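Local coordinates for putative uncharacterized protein lp_3323 (Lactobacillus plantarum, PDB 3DC7) that is of unknown function but is probably an SGNH-type hydrolase acting on ester bonds, at residues Q99-Y104 against E163-Q168. Sequence-based numbering, arbitrary orientation.
Sequences QPLGQY and EAAIAQ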
loop_
_atom_site.group_PDB
_atom_site.type_symbol
_atom_site.label_atom_id
_atom_site.label_comp_id
_atom_site.label_asym_id
_atom_site.label_seq_id
_atom_site.Cartn_x
_atom_site.Cartn_y
_atom_site.Cartn_z
ATOM N N GLN A 99 -10.390 6.081 -24.000
ATOM C CA GLN A 99 -11.629 6.244 -23.225
ATOM C C GLN A 99 -11.537 7.566 -22.455
ATOM O O GLN A 99 -10.566 7.784 -21.732
ATOM C CB GLN A 99 -11.834 5.068 -22.263
ATOM C CG GLN A 99 -13.141 5.084 -21.441
ATOM C CD GLN A 99 -14.366 4.739 -22.272
ATOM O OE1 GLN A 99 -15.305 5.544 -22.403
ATOM N NE2 GLN A 99 -14.359 3.544 -22.856
ATOM N N PRO A 100 -12.532 8.473 -22.619
ATOM C CA PRO A 100 -12.446 9.683 -21.793
ATOM C C PRO A 100 -12.293 9.271 -20.338
ATOM O O PRO A 100 -12.925 8.299 -19.902
ATOM C CB PRO A 100 -13.791 10.379 -22.031
ATOM C CG PRO A 100 -14.186 9.928 -23.422
ATOM C CD PRO A 100 -13.730 8.482 -23.485
ATOM N N LEU A 101 -11.427 9.969 -19.615
ATOM C CA LEU A 101 -11.155 9.636 -18.222
ATOM C C LEU A 101 -12.320 10.024 -17.320
ATOM O O LEU A 101 -12.724 9.260 -16.438
ATOM C CB LEU A 101 -9.870 10.309 -17.746
ATOM C CG LEU A 101 -9.430 10.017 -16.311
ATOM C CD1 LEU A 101 -9.125 8.549 -16.115
ATOM C CD2 LEU A 101 -8.245 10.878 -15.938
ATOM N N GLY A 102 -12.869 11.211 -17.553
ATOM C CA GLY A 102 -13.909 11.725 -16.702
ATOM C C GLY A 102 -13.322 12.184 -15.387
ATOM O O GLY A 102 -12.127 12.451 -15.282
ATOM N N GLN A 103 -14.178 12.247 -14.379
ATOM C CA GLN A 103 -13.866 12.880 -13.111
ATOM C C GLN A 103 -14.476 12.029 -11.990
ATOM O O GLN A 103 -15.530 11.406 -12.158
ATOM C CB GLN A 103 -14.473 14.289 -13.125
ATOM C CG GLN A 103 -13.980 15.219 -12.054
ATOM C CD GLN A 103 -14.322 16.684 -12.330
ATOM O OE1 GLN A 103 -14.374 17.131 -13.491
ATOM N NE2 GLN A 103 -14.542 17.444 -11.257
ATOM N N TYR A 104 -13.795 11.990 -10.853
ATOM C CA TYR A 104 -14.291 11.278 -9.682
ATOM C C TYR A 104 -15.704 11.781 -9.339
ATOM O O TYR A 104 -15.926 12.974 -9.183
ATOM C CB TYR A 104 -13.311 11.470 -8.521
ATOM C CG TYR A 104 -13.716 10.797 -7.237
ATOM C CD1 TYR A 104 -14.218 11.544 -6.170
ATOM C CD2 TYR A 104 -13.588 9.426 -7.079
ATOM C CE1 TYR A 104 -14.589 10.936 -4.970
ATOM C CE2 TYR A 104 -13.959 8.800 -5.889
ATOM C CZ TYR A 104 -14.460 9.569 -4.837
ATOM O OH TYR A 104 -14.834 8.969 -3.653
ATOM N N GLU A 163 -4.675 4.576 -13.860
ATOM C CA GLU A 163 -4.201 3.833 -12.700
ATOM C C GLU A 163 -4.666 4.466 -11.365
ATOM O O GLU A 163 -5.117 3.755 -10.478
ATOM C CB GLU A 163 -2.675 3.699 -12.799
ATOM C CG GLU A 163 -1.970 3.264 -11.523
ATOM C CD GLU A 163 -2.271 1.820 -11.163
ATOM O OE1 GLU A 163 -2.724 1.069 -12.058
ATOM O OE2 GLU A 163 -2.060 1.449 -9.985
ATOM N N ALA A 164 -4.607 5.792 -11.248
ATOM C CA ALA A 164 -5.106 6.494 -10.055
ATOM C C ALA A 164 -6.630 6.425 -9.897
ATOM O O ALA A 164 -7.138 6.306 -8.773
ATOM C CB ALA A 164 -4.636 7.946 -10.042
ATOM N N ALA A 165 -7.350 6.488 -11.020
ATOM C CA ALA A 165 -8.810 6.325 -11.035
ATOM C C ALA A 165 -9.225 4.963 -10.451
ATOM O O ALA A 165 -10.108 4.889 -9.587
ATOM C CB ALA A 165 -9.361 6.510 -12.466
ATOM N N ILE A 166 -8.588 3.895 -10.919
ATOM C CA ILE A 166 -8.786 2.549 -10.361
ATOM C C ILE A 166 -8.503 2.492 -8.847
ATOM O O ILE A 166 -9.326 1.978 -8.067
ATOM C CB ILE A 166 -7.952 1.491 -11.136
ATOM C CG1 ILE A 166 -8.469 1.370 -12.582
ATOM C CG2 ILE A 166 -8.036 0.136 -10.461
ATOM C CD1 ILE A 166 -7.496 0.716 -13.548
ATOM N N ALA A 167 -7.359 3.033 -8.423
ATOM C CA ALA A 167 -7.047 3.069 -6.987
ATOM C C ALA A 167 -8.134 3.820 -6.205
ATOM O O ALA A 167 -8.641 3.295 -5.213
ATOM C CB ALA A 167 -5.687 3.655 -6.736
ATOM N N GLN A 168 -8.521 5.016 -6.662
ATOM C CA GLN A 168 -9.564 5.789 -5.959
ATOM C C GLN A 168 -10.925 5.101 -5.934
ATOM O O GLN A 168 -11.542 5.012 -4.874
ATOM C CB GLN A 168 -9.730 7.193 -6.536
ATOM C CG GLN A 168 -8.499 8.100 -6.397
ATOM C CD GLN A 168 -8.504 9.250 -7.416
ATOM O OE1 GLN A 168 -9.559 9.621 -7.952
ATOM N NE2 GLN A 168 -7.316 9.823 -7.677
#
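Leu101 and Tyr104 reach across from an irregular loop to Ala165 and Gln168, which lie one turn apart on helix 159-173. The Leu101 contact is purely apolar: its CD1 methyl meets the CB methyl of Ala165 at 4.2 Å, a loose van der Waals approach. With CG anti to the backbone N (chi1 -178°), Leu101 swings this methyl to the helix even though its CA-CB bond is not aimed at it. At the contact's other end the Tyr104 ring comes up to the amide end of Gln168, CD2 lying 4.1 Å from OE1. Ring and amide planes stand 78° apart, and the oxygen approaches the ring obliquely. Extended beyond CG, the Gln168 chain runs past the Tyr104 ring, and its amide turns OE1 back to CD2.

No hydrogen bond joins the two segments directly; their polar ends are positioned by residues around them. Gln168 OE1 is hydrogen-bonded to Tyr113 OH, whereas Tyr104 OH is hydrogen-bonded to Asp172 OD2, one turn further along the helix from Gln168. Phe112 touches both Leu101 and Ala165, and backbone bonds of Pro100 with Phe112 and Leu101 with Tyr113 tie the loop to helix 112-126. Arg158 of a second subunit packs on Tyr104. The contact thus joins the loop between helices 92-96 and 112-126 to a helix linking parallel strands 132-136 and 177-179, within the alpha/beta/alpha fold of SGNH hydrolases.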